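Probable exosome complex exonuclease 2 (Archaeoglobus fulgidus, PDB 3M7N) serves as a probably non-catalytic subunit of the RNA-degrading archaeal exosome and is thought to contribute to the structuring of the Rrp41 active site. Local coordinates at residues H[103-108]-H[147-152]; H[56-61]-H[137-142]; H[31-36]-H[197-202]; H[76-81]-H[130-135]. One frame throughout, in Å; residues are numbered along the deposited sequence.

Contact 1: H[103-108]-H[147-152]. With nucleotides of chain L.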
# COMPACT_ATOMS: atom_id res chain seq x y z
N ILE H 103 11.96 -11.09 8.90
CA ILE H 103 12.41 -12.14 7.98
C ILE H 103 13.87 -12.52 8.28
O ILE H 103 14.24 -13.70 8.30
CB ILE H 103 12.27 -11.67 6.53
CG1 ILE H 103 10.81 -11.80 6.08
CG2 ILE H 103 13.18 -12.48 5.62
CD1 ILE H 103 10.46 -10.89 4.93
N GLU H 104 14.69 -11.52 8.52
CA GLU H 104 16.08 -11.74 8.88
C GLU H 104 16.21 -12.61 10.14
O GLU H 104 16.86 -13.65 10.12
CB GLU H 104 16.80 -10.40 9.05
CG GLU H 104 18.31 -10.49 9.04
CD GLU H 104 18.94 -9.27 8.39
OE1 GLU H 104 19.67 -9.45 7.39
OE2 GLU H 104 18.68 -8.14 8.85
N LEU H 105 15.57 -12.19 11.22
CA LEU H 105 15.57 -12.94 12.47
C LEU H 105 15.16 -14.40 12.28
O LEU H 105 15.86 -15.30 12.71
CB LEU H 105 14.64 -12.26 13.49
CG LEU H 105 14.72 -12.80 14.93
CD1 LEU H 105 14.49 -11.66 15.92
CD2 LEU H 105 13.77 -13.97 15.18
N ALA H 106 14.03 -14.64 11.63
CA ALA H 106 13.58 -16.03 11.48
C ALA H 106 14.60 -16.83 10.69
O ALA H 106 14.80 -18.02 10.94
CB ALA H 106 12.22 -16.10 10.81
N ARG H 107 15.23 -16.19 9.73
CA ARG H 107 16.18 -16.90 8.90
C ARG H 107 17.47 -17.18 9.65
O ARG H 107 18.12 -18.18 9.36
CB ARG H 107 16.46 -16.17 7.58
CG ARG H 107 15.30 -16.22 6.62
CD ARG H 107 15.60 -15.44 5.37
NE ARG H 107 16.15 -16.32 4.34
CZ ARG H 107 17.35 -16.17 3.81
NH1 ARG H 107 17.78 -17.01 2.88
NH2 ARG H 107 18.12 -15.18 4.21
N VAL H 108 17.86 -16.33 10.59
CA VAL H 108 19.07 -16.63 11.32
C VAL H 108 18.79 -17.83 12.22
O VAL H 108 19.57 -18.79 12.23
CB VAL H 108 19.64 -15.44 12.13
CG1 VAL H 108 20.78 -15.91 13.02
CG2 VAL H 108 20.14 -14.35 11.19
N ASN H 147 18.17 -7.64 21.57
CA ASN H 147 18.63 -8.99 21.25
C ASN H 147 17.56 -10.08 21.26
O ASN H 147 17.78 -11.18 21.79
CB ASN H 147 19.79 -9.35 22.17
CG ASN H 147 20.65 -10.47 21.65
OD1 ASN H 147 21.56 -10.91 22.33
ND2 ASN H 147 20.35 -10.96 20.45
N LEU H 148 16.41 -9.77 20.67
CA LEU H 148 15.37 -10.76 20.41
C LEU H 148 15.94 -11.92 19.61
O LEU H 148 15.48 -13.06 19.71
CB LEU H 148 14.21 -10.11 19.61
CG LEU H 148 13.12 -9.48 20.48
CD1 LEU H 148 12.20 -8.63 19.66
CD2 LEU H 148 12.36 -10.57 21.17
N LEU H 149 16.94 -11.61 18.79
CA LEU H 149 17.58 -12.64 18.00
C LEU H 149 18.13 -13.81 18.86
O LEU H 149 17.70 -14.96 18.69
CB LEU H 149 18.68 -11.99 17.16
CG LEU H 149 19.50 -12.92 16.28
CD1 LEU H 149 18.59 -13.80 15.45
CD2 LEU H 149 20.42 -12.07 15.40
N ASP H 150 19.05 -13.55 19.78
CA ASP H 150 19.59 -14.65 20.59
C ASP H 150 18.51 -15.28 21.47
O ASP H 150 18.41 -16.49 21.57
CB ASP H 150 20.80 -14.22 21.43
CG ASP H 150 21.99 -13.79 20.58
OD1 ASP H 150 22.87 -13.08 21.10
OD2 ASP H 150 22.04 -14.16 19.39
N ALA H 151 17.68 -14.44 22.10
CA ALA H 151 16.52 -14.94 22.85
C ALA H 151 15.70 -15.93 22.02
O ALA H 151 15.33 -17.01 22.51
CB ALA H 151 15.64 -13.78 23.34
N SER H 152 15.45 -15.60 20.77
CA SER H 152 14.62 -16.46 19.91
C SER H 152 15.30 -17.77 19.57
O SER H 152 14.68 -18.84 19.59
CB SER H 152 14.21 -15.74 18.61
OG SER H 152 13.50 -14.54 18.89
P C L 5 18.58 -19.88 2.02
OP1 C L 5 19.48 -18.99 2.77
OP2 C L 5 17.35 -19.35 1.38
O5' C L 5 19.40 -20.63 0.87
C5' C L 5 20.74 -21.04 1.05
C4' C L 5 21.10 -22.07 -0.01
O4' C L 5 20.05 -23.06 -0.08
C3' C L 5 21.19 -21.57 -1.44
O3' C L 5 22.41 -20.89 -1.66
C2' C L 5 21.15 -22.91 -2.16
O2' C L 5 22.32 -23.70 -1.99
C1' C L 5 19.98 -23.54 -1.42
N1 C L 5 18.66 -23.18 -2.01
C2 C L 5 18.38 -23.59 -3.31
O2 C L 5 19.23 -24.25 -3.92
N3 C L 5 17.18 -23.26 -3.86
C4 C L 5 16.29 -22.54 -3.16
N4 C L 5 15.12 -22.23 -3.74
C5 C L 5 16.57 -22.10 -1.83
C6 C L 5 17.76 -22.44 -1.30
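Leu105 and Leu149 lie alongside one another, their side chains running in opposing senses, where two helices of the RNase PH fold, 100-115 and 148-161, lie next to each other on one face of the central sheet. The axes of the two short helical segments come within 9.8 Å of each other, at a crossing angle of -35°. Leu105 reaches across: its CG, anti to the backbone N (chi1 -170°), sends CD1 to 3.8 Å from Leu149 N. Its other methyl, CD2, rests 3.8 Å from Ser152 OG. The Leu149 side chain crosses that of Val108 at about a right angle, its CD1 3.8 Å from Val108 CB. No hydrogen bond joins the segments; the contact is mainly apolar, with Leu105 also touching backbone and a serine hydroxyl. Leu105 and Ser152 both touch Ile139, so both helices rest on this residue of the sheet. Helix 100-115 also meets RNA: Arg107, bent at chi3, sets NH1 2.6 Å from OP1 of C5 of chain L, and its NH2 is salt-bridged to Glu100 of the Probable exosome complex exonuclease 1 chain. Within the second helix, Ser152 OG donates to Leu148 O over 2.6 Å from above the carbonyl plane, and Ser152 N reaches that oxygen from the opposite face.

Contact 2: H[56-61]-H[137-142]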
# COMPACT_ATOMS: atom_id res chain seq x y z
N THR H 56 14.08 -8.70 27.95
CA THR H 56 13.59 -9.26 26.70
C THR H 56 12.85 -10.60 26.91
O THR H 56 13.33 -11.47 27.64
CB THR H 56 14.73 -9.40 25.67
OG1 THR H 56 15.10 -8.09 25.23
CG2 THR H 56 14.29 -10.21 24.45
N GLN H 57 11.68 -10.73 26.28
CA GLN H 57 10.84 -11.92 26.39
C GLN H 57 10.33 -12.36 25.02
O GLN H 57 9.91 -11.55 24.20
CB GLN H 57 9.64 -11.67 27.30
CG GLN H 57 9.96 -11.04 28.63
CD GLN H 57 8.82 -11.20 29.64
OE1 GLN H 57 8.35 -12.30 29.90
NE2 GLN H 57 8.39 -10.09 30.20
N VAL H 58 10.36 -13.66 24.76
CA VAL H 58 9.87 -14.16 23.49
C VAL H 58 9.40 -15.56 23.74
O VAL H 58 9.93 -16.28 24.61
CB VAL H 58 10.97 -14.15 22.39
CG1 VAL H 58 12.22 -14.83 22.87
CG2 VAL H 58 10.46 -14.83 21.14
N VAL H 59 8.38 -15.96 23.00
CA VAL H 59 7.89 -17.31 23.15
C VAL H 59 7.91 -17.96 21.80
O VAL H 59 7.63 -17.32 20.79
CB VAL H 59 6.47 -17.38 23.81
CG1 VAL H 59 5.49 -16.50 23.07
CG2 VAL H 59 5.99 -18.80 23.86
N VAL H 60 8.27 -19.23 21.79
CA VAL H 60 8.28 -19.97 20.56
C VAL H 60 7.41 -21.18 20.74
O VAL H 60 7.49 -21.86 21.77
CB VAL H 60 9.73 -20.41 20.19
CG1 VAL H 60 9.71 -21.42 19.04
CG2 VAL H 60 10.58 -19.20 19.84
N GLY H 61 6.58 -21.47 19.75
CA GLY H 61 5.80 -22.69 19.76
C GLY H 61 6.09 -23.53 18.53
O GLY H 61 6.41 -23.00 17.47
N VAL H 137 8.06 -23.80 13.20
CA VAL H 137 8.67 -23.09 14.31
C VAL H 137 8.20 -21.65 14.25
O VAL H 137 8.55 -20.90 13.33
CB VAL H 137 10.23 -23.16 14.32
CG1 VAL H 137 10.79 -22.33 15.47
CG2 VAL H 137 10.72 -24.59 14.45
N ASP H 138 7.37 -21.26 15.21
CA ASP H 138 6.79 -19.92 15.15
C ASP H 138 7.24 -19.09 16.32
O ASP H 138 7.00 -19.43 17.48
CB ASP H 138 5.26 -19.99 14.99
CG ASP H 138 4.83 -20.46 13.60
OD1 ASP H 138 4.31 -21.58 13.46
OD2 ASP H 138 5.02 -19.70 12.62
N ILE H 139 7.93 -18.00 16.00
CA ILE H 139 8.57 -17.14 16.98
C ILE H 139 7.67 -15.94 17.21
O ILE H 139 7.20 -15.34 16.26
CB ILE H 139 9.96 -16.66 16.47
CG1 ILE H 139 10.88 -17.86 16.22
CG2 ILE H 139 10.59 -15.63 17.42
CD1 ILE H 139 12.12 -17.52 15.43
N HIS H 140 7.47 -15.58 18.48
CA HIS H 140 6.54 -14.52 18.83
C HIS H 140 7.13 -13.62 19.91
O HIS H 140 7.18 -13.98 21.07
CB HIS H 140 5.24 -15.11 19.35
CG HIS H 140 4.03 -14.31 19.00
ND1 HIS H 140 3.55 -13.30 19.81
CD2 HIS H 140 3.21 -14.34 17.92
CE1 HIS H 140 2.49 -12.76 19.25
NE2 HIS H 140 2.26 -13.38 18.10
N ALA H 141 7.56 -12.43 19.52
CA ALA H 141 8.15 -11.49 20.45
C ALA H 141 7.09 -11.00 21.43
O ALA H 141 5.96 -10.74 21.03
CB ALA H 141 8.76 -10.34 19.70
N LEU H 142 7.43 -10.89 22.71
CA LEU H 142 6.52 -10.31 23.71
C LEU H 142 7.01 -8.96 24.19
O LEU H 142 6.22 -8.01 24.33
CB LEU H 142 6.33 -11.24 24.89
CG LEU H 142 5.76 -12.60 24.48
CD1 LEU H 142 5.93 -13.65 25.57
CD2 LEU H 142 4.29 -12.47 24.04
O HOH W 1 4.11 -23.24 15.53
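Val60 and Ile139 run alongside each other on one face of an antiparallel strand pair in the central sheet. This face is buried under helix 148-161, which covers it through Ala151, Ser152 and Ala155: Val60 CG2 comes 3.9 Å from Ile139 CG1, and Val58 CG2 sits 3.8 Å from Ile139 CG2. With CG1 anti to the backbone N (chi1 169°), Val60 spreads its two methyls, placing CG1 3.8 Å from Val137 CG1. Replacing Val60 by alanine removes both methyls and would probably leave Val137 CG1 and Ile139 CG1 facing a gap under the helix. On the other face Val59 CG1 meets Leu142 CD1 at 3.8 Å, and the Probable exosome complex exonuclease 1 chain packs there with Phe84 on Val59 and Ile53 on Leu142. The looser end is at the partly exposed Gln57, whose CB is 4.1 Å from Leu142 CB. A water near the far end lies 2.7 Å from Asp138 OD1, and also close to Gly61 O. Five backbone hydrogen bonds hold the strands together, the straightest being Val59 N to His140 O (3.0 Å, 176° at the hydrogen). The chemistry is thus two-sided: an apolar face suited to a helix of the same chain, and a mixed face on which the subunit interface includes the salt bridge from Asp138 OD2 to Arg89 of the exonuclease 1 chain.

Contact 3: H[31-36]-H[197-202]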
# COMPACT_ATOMS: atom_id res chain seq x y z
N GLU H 31 29.56 -10.41 28.49
CA GLU H 31 28.60 -10.94 29.47
C GLU H 31 27.11 -10.84 29.07
O GLU H 31 26.58 -9.74 28.91
CB GLU H 31 28.82 -10.24 30.83
CG GLU H 31 27.89 -10.70 31.90
CD GLU H 31 28.11 -9.97 33.22
OE1 GLU H 31 29.01 -9.11 33.28
OE2 GLU H 31 27.35 -10.24 34.18
N PHE H 32 26.43 -11.98 28.95
CA PHE H 32 24.98 -12.02 28.75
C PHE H 32 24.21 -11.58 29.99
O PHE H 32 24.69 -11.74 31.12
CB PHE H 32 24.53 -13.43 28.36
CG PHE H 32 24.51 -13.67 26.87
CD1 PHE H 32 25.69 -13.83 26.17
CD2 PHE H 32 23.29 -13.75 26.18
CE1 PHE H 32 25.68 -14.05 24.79
CE2 PHE H 32 23.26 -13.97 24.81
CZ PHE H 32 24.47 -14.12 24.10
N ARG H 33 23.01 -11.04 29.80
CA ARG H 33 22.13 -10.83 30.95
C ARG H 33 21.61 -12.18 31.44
O ARG H 33 21.83 -13.23 30.82
CB ARG H 33 20.94 -9.95 30.62
CG ARG H 33 21.24 -8.57 30.06
CD ARG H 33 20.95 -8.61 28.59
NE ARG H 33 19.83 -7.77 28.23
CZ ARG H 33 19.20 -7.81 27.05
NH1 ARG H 33 18.19 -6.97 26.84
NH2 ARG H 33 19.55 -8.65 26.09
N LYS H 34 20.92 -12.15 32.57
CA LYS H 34 20.31 -13.33 33.13
C LYS H 34 19.38 -13.94 32.09
O LYS H 34 18.58 -13.24 31.47
CB LYS H 34 19.54 -12.93 34.38
CG LYS H 34 18.86 -14.05 35.15
CD LYS H 34 18.28 -13.46 36.46
CE LYS H 34 17.53 -14.48 37.31
NZ LYS H 34 16.12 -14.67 36.85
N VAL H 35 19.51 -15.24 31.89
CA VAL H 35 18.70 -15.97 30.95
C VAL H 35 17.76 -16.88 31.73
O VAL H 35 18.13 -17.46 32.72
CB VAL H 35 19.56 -16.86 30.08
CG1 VAL H 35 18.70 -17.81 29.28
CG2 VAL H 35 20.42 -16.01 29.17
N GLU H 36 16.52 -16.99 31.27
CA GLU H 36 15.58 -17.92 31.85
C GLU H 36 14.87 -18.64 30.71
O GLU H 36 14.37 -17.99 29.78
CB GLU H 36 14.57 -17.17 32.70
CG GLU H 36 14.35 -17.76 34.05
CD GLU H 36 13.31 -16.99 34.84
OE1 GLU H 36 12.32 -17.62 35.29
OE2 GLU H 36 13.48 -15.76 35.01
N LEU H 197 29.98 -5.31 22.06
CA LEU H 197 29.20 -5.49 23.27
C LEU H 197 28.25 -6.65 23.04
O LEU H 197 27.25 -6.53 22.30
CB LEU H 197 28.43 -4.23 23.68
CG LEU H 197 29.17 -2.92 24.02
CD1 LEU H 197 29.73 -2.28 22.75
CD2 LEU H 197 28.25 -1.92 24.75
N VAL H 198 28.60 -7.78 23.64
CA VAL H 198 27.84 -9.01 23.55
C VAL H 198 26.47 -8.79 24.20
O VAL H 198 26.38 -8.19 25.26
CB VAL H 198 28.57 -10.17 24.25
CG1 VAL H 198 27.67 -11.39 24.38
CG2 VAL H 198 29.88 -10.51 23.51
N ASP H 199 25.41 -9.27 23.54
CA ASP H 199 24.07 -9.21 24.11
C ASP H 199 23.62 -7.77 24.40
O ASP H 199 23.34 -7.41 25.53
CB ASP H 199 23.98 -10.05 25.38
CG ASP H 199 22.56 -10.13 25.91
OD1 ASP H 199 22.36 -10.24 27.14
OD2 ASP H 199 21.64 -10.09 25.07
N PRO H 200 23.57 -6.94 23.36
CA PRO H 200 23.21 -5.54 23.58
C PRO H 200 21.77 -5.38 24.11
O PRO H 200 20.83 -6.03 23.63
CB PRO H 200 23.33 -4.93 22.18
CG PRO H 200 23.02 -6.09 21.27
CD PRO H 200 23.68 -7.27 21.93
N SER H 201 21.60 -4.52 25.10
CA SER H 201 20.27 -4.15 25.54
C SER H 201 19.66 -3.19 24.49
O SER H 201 20.36 -2.71 23.59
CB SER H 201 20.33 -3.48 26.92
OG SER H 201 20.94 -2.20 26.88
N ARG H 202 18.36 -2.93 24.61
CA ARG H 202 17.71 -1.96 23.74
C ARG H 202 18.35 -0.58 23.91
O ARG H 202 18.60 0.12 22.93
CB ARG H 202 16.19 -1.96 23.99
CG ARG H 202 15.39 -0.89 23.25
CD ARG H 202 13.95 -1.36 23.00
NE ARG H 202 13.02 -0.26 22.77
CZ ARG H 202 11.69 -0.38 22.69
NH1 ARG H 202 10.95 0.70 22.50
NH2 ARG H 202 11.10 -1.56 22.80
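Phe32 and Asp199 stack, the ring and carboxylate planes only 14° apart. Asp199 CB sits over the centre of one ring face, a CH-pi contact 3.9 Å from the Phe32 centroid. Val198 CG1 approaches the same ring obliquely, 3.3 Å from Phe32 CE1. The Arg33 guanidinium carries Ser201 CA over one face, nearer the margin than the centre and 3.7 Å from Arg33 NH1, while the Asp199 carboxylate comes to its edge. There Arg33 NH2 donates to Asp199 OD2 over 2.7 Å in a salt bridge that is far from straight (134° at the hydrogen). The donor stands above the carboxylate plane, and the two flat groups are turned 51° against each other. Two kinks midway along the Arg33 chain fold it back to this position. Its backbone N also points at Asp199 OD1, though the exact place of that oxygen is doubtful. Asp199 is therefore stacked on an aromatic ring and paired with a cation, and Arg27 is a further positive partner. Ser201 is the N-cap of helix 202-205: its OG caps a backbone N and its own N bonds to Glu204, in the manner of a capping box. The arrangement is a junction within the RNase PH fold: the loop leading into strand 35-39 of the mixed sheet is pinned to the end of strand 195-198 of the four-stranded antiparallel sheet.

Contact 4: H[76-81]-H[130-135]; sequences RGVIIV and EKVWIV. With nucleotides of chain L.
Val78 and Ile134 pair in parallel strands, the two ends of a beta-alpha-beta crossover whose helix is 100-115. Three backbone hydrogen bonds join them: Val78 N to Trp133 O, Val135 N to Val78 O at 2.7 Å, and Ile80 N to Val135 O. Val78 thus gives and accepts, straddling the Trp133-Val135 span. Weaker CA-H...O contacts fill in between, such as Ile79 CA to Val135 O at 3.4 Å. The apolar contacts fall on two faces. On one, Val78 CB lies 4.2 Å from Ile134 CG1; on the other, Ile79 and Val135 are aligned neighbours, with Ile79 CG1 4.2 Å from Val135 CB. At the strand start, a first torsion of Val132 off the staggered positions (chi1 101°) brings both methyls against the Arg76-Gly77 peptide, Val132 CG2 being 3.3 Å from Gly77 N and CG1 3.6 Å from Gly77 CA. A glycine in its place would probably leave the Arg76-Gly77 peptide without its apolar cover. The last group of contacts is with RNA. Ile80 CG2 lies 3.9 Å from C4' of C3 of chain L, against the sugar. Ile79 O, which also has a weak hydrogen bond from Arg114 of the same chain, accepts a hydrogen bond from O2' of C3 of chain L, 3.1 Å away.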
# COMPACT_ATOMS: atom_id res chain seq x y z
N ARG H 76 12.77 -36.47 3.21
CA ARG H 76 13.05 -35.61 4.37
C ARG H 76 11.86 -34.80 4.85
O ARG H 76 11.17 -34.13 4.07
CB ARG H 76 14.22 -34.67 4.07
CG ARG H 76 15.30 -35.29 3.25
CD ARG H 76 16.67 -34.97 3.78
NE ARG H 76 17.68 -35.75 3.07
CZ ARG H 76 18.99 -35.58 3.22
NH1 ARG H 76 19.45 -34.65 4.05
NH2 ARG H 76 19.83 -36.34 2.52
N GLY H 77 11.63 -34.86 6.16
CA GLY H 77 10.70 -33.96 6.82
C GLY H 77 11.12 -32.53 6.56
O GLY H 77 12.23 -32.28 6.06
N VAL H 78 10.24 -31.59 6.91
CA VAL H 78 10.41 -30.18 6.60
C VAL H 78 10.40 -29.31 7.86
O VAL H 78 9.63 -29.56 8.79
CB VAL H 78 9.29 -29.73 5.65
CG1 VAL H 78 9.36 -28.23 5.39
CG2 VAL H 78 9.37 -30.52 4.36
N ILE H 79 11.25 -28.28 7.90
CA ILE H 79 11.24 -27.31 8.99
C ILE H 79 11.07 -25.94 8.41
O ILE H 79 11.75 -25.57 7.46
CB ILE H 79 12.53 -27.32 9.83
CG1 ILE H 79 12.75 -28.69 10.46
CG2 ILE H 79 12.46 -26.26 10.93
CD1 ILE H 79 13.92 -28.74 11.45
N ILE H 80 10.14 -25.18 8.98
CA ILE H 80 9.83 -23.85 8.49
C ILE H 80 9.77 -22.93 9.69
O ILE H 80 9.05 -23.21 10.65
CB ILE H 80 8.46 -23.80 7.78
CG1 ILE H 80 8.22 -25.08 6.99
CG2 ILE H 80 8.36 -22.55 6.90
CD1 ILE H 80 7.19 -24.94 5.90
N VAL H 81 10.52 -21.85 9.63
CA VAL H 81 10.64 -20.94 10.76
C VAL H 81 10.03 -19.59 10.39
O VAL H 81 10.37 -19.01 9.37
CB VAL H 81 12.13 -20.75 11.17
CG1 VAL H 81 12.24 -19.75 12.33
CG2 VAL H 81 12.76 -22.09 11.56
N GLU H 130 5.61 -39.40 -0.29
CA GLU H 130 4.20 -39.23 0.01
C GLU H 130 3.96 -38.39 1.27
O GLU H 130 3.59 -37.22 1.18
N LYS H 131 4.17 -39.01 2.44
CA LYS H 131 3.88 -38.36 3.71
C LYS H 131 5.14 -38.14 4.55
O LYS H 131 5.90 -39.07 4.81
CB LYS H 131 2.87 -39.18 4.52
CG LYS H 131 1.58 -38.44 4.84
CD LYS H 131 0.67 -39.26 5.76
CE LYS H 131 -0.63 -38.50 6.09
NZ LYS H 131 -1.38 -39.12 7.22
N VAL H 132 5.33 -36.90 4.98
CA VAL H 132 6.47 -36.53 5.81
C VAL H 132 6.07 -35.47 6.84
O VAL H 132 5.21 -34.63 6.57
CB VAL H 132 7.64 -36.04 4.94
CG1 VAL H 132 7.73 -34.52 4.93
CG2 VAL H 132 8.93 -36.68 5.40
N TRP H 133 6.68 -35.51 8.02
CA TRP H 133 6.35 -34.54 9.05
C TRP H 133 6.83 -33.14 8.67
O TRP H 133 7.91 -32.97 8.11
CB TRP H 133 6.95 -34.92 10.38
CG TRP H 133 6.19 -35.99 11.08
CD1 TRP H 133 6.58 -37.28 11.25
CD2 TRP H 133 4.92 -35.86 11.72
NE1 TRP H 133 5.63 -37.97 11.96
CE2 TRP H 133 4.60 -37.12 12.26
CE3 TRP H 133 4.02 -34.80 11.89
CZ2 TRP H 133 3.41 -37.35 12.96
CZ3 TRP H 133 2.85 -35.03 12.59
CH2 TRP H 133 2.56 -36.30 13.11
N ILE H 134 6.01 -32.15 8.99
CA ILE H 134 6.39 -30.77 8.80
C ILE H 134 6.44 -30.08 10.15
O ILE H 134 5.48 -30.12 10.90
CB ILE H 134 5.37 -30.06 7.92
CG1 ILE H 134 5.34 -30.74 6.55
CG2 ILE H 134 5.73 -28.58 7.81
CD1 ILE H 134 4.22 -30.27 5.68
N VAL H 135 7.58 -29.47 10.47
CA VAL H 135 7.75 -28.80 11.76
C VAL H 135 7.66 -27.28 11.60
O VAL H 135 8.52 -26.67 10.97
CB VAL H 135 9.10 -29.18 12.38
CG1 VAL H 135 9.22 -28.62 13.77
CG2 VAL H 135 9.24 -30.70 12.39
O5' C L 3 9.27 -21.11 1.11
C5' C L 3 9.35 -20.77 2.52
C4' C L 3 10.05 -21.77 3.45
O4' C L 3 9.62 -23.14 3.20
C3' C L 3 11.57 -21.86 3.37
O3' C L 3 12.20 -20.80 4.09
C2' C L 3 11.85 -23.22 4.02
O2' C L 3 11.83 -23.21 5.44
C1' C L 3 10.68 -24.04 3.50
N1 C L 3 11.07 -24.81 2.29
C2 C L 3 11.96 -25.89 2.43
O2 C L 3 12.38 -26.19 3.56
N3 C L 3 12.34 -26.59 1.32
C4 C L 3 11.85 -26.23 0.12
N4 C L 3 12.24 -26.94 -0.95
C5 C L 3 10.95 -25.13 -0.03
C6 C L 3 10.59 -24.45 1.06

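Contacts 2 and 4 are two stations on strand 131-141, their centres 21 Å apart: it runs antiparallel to strand 56-67 in the former and parallel to strand 78-84 in the latter. They meet where Val137 N lies 2.8 Å from Ile80 O, a probable hydrogen bond. Contact 1 rests on Val58 and Ile139 of contact 2, with centres 10 Å apart, and touches contact 4 through Ala106 and Val81. RNA reaches contact 1 by a phosphate and contact 4 by a ribose; both also border the exonuclease 1 (Rrp41) chain, consistent with a part in structuring its active site. Contact 3, whose nearest atom is about 22 Å from the RNA, meets contact 1 at Asp150 and Phe32.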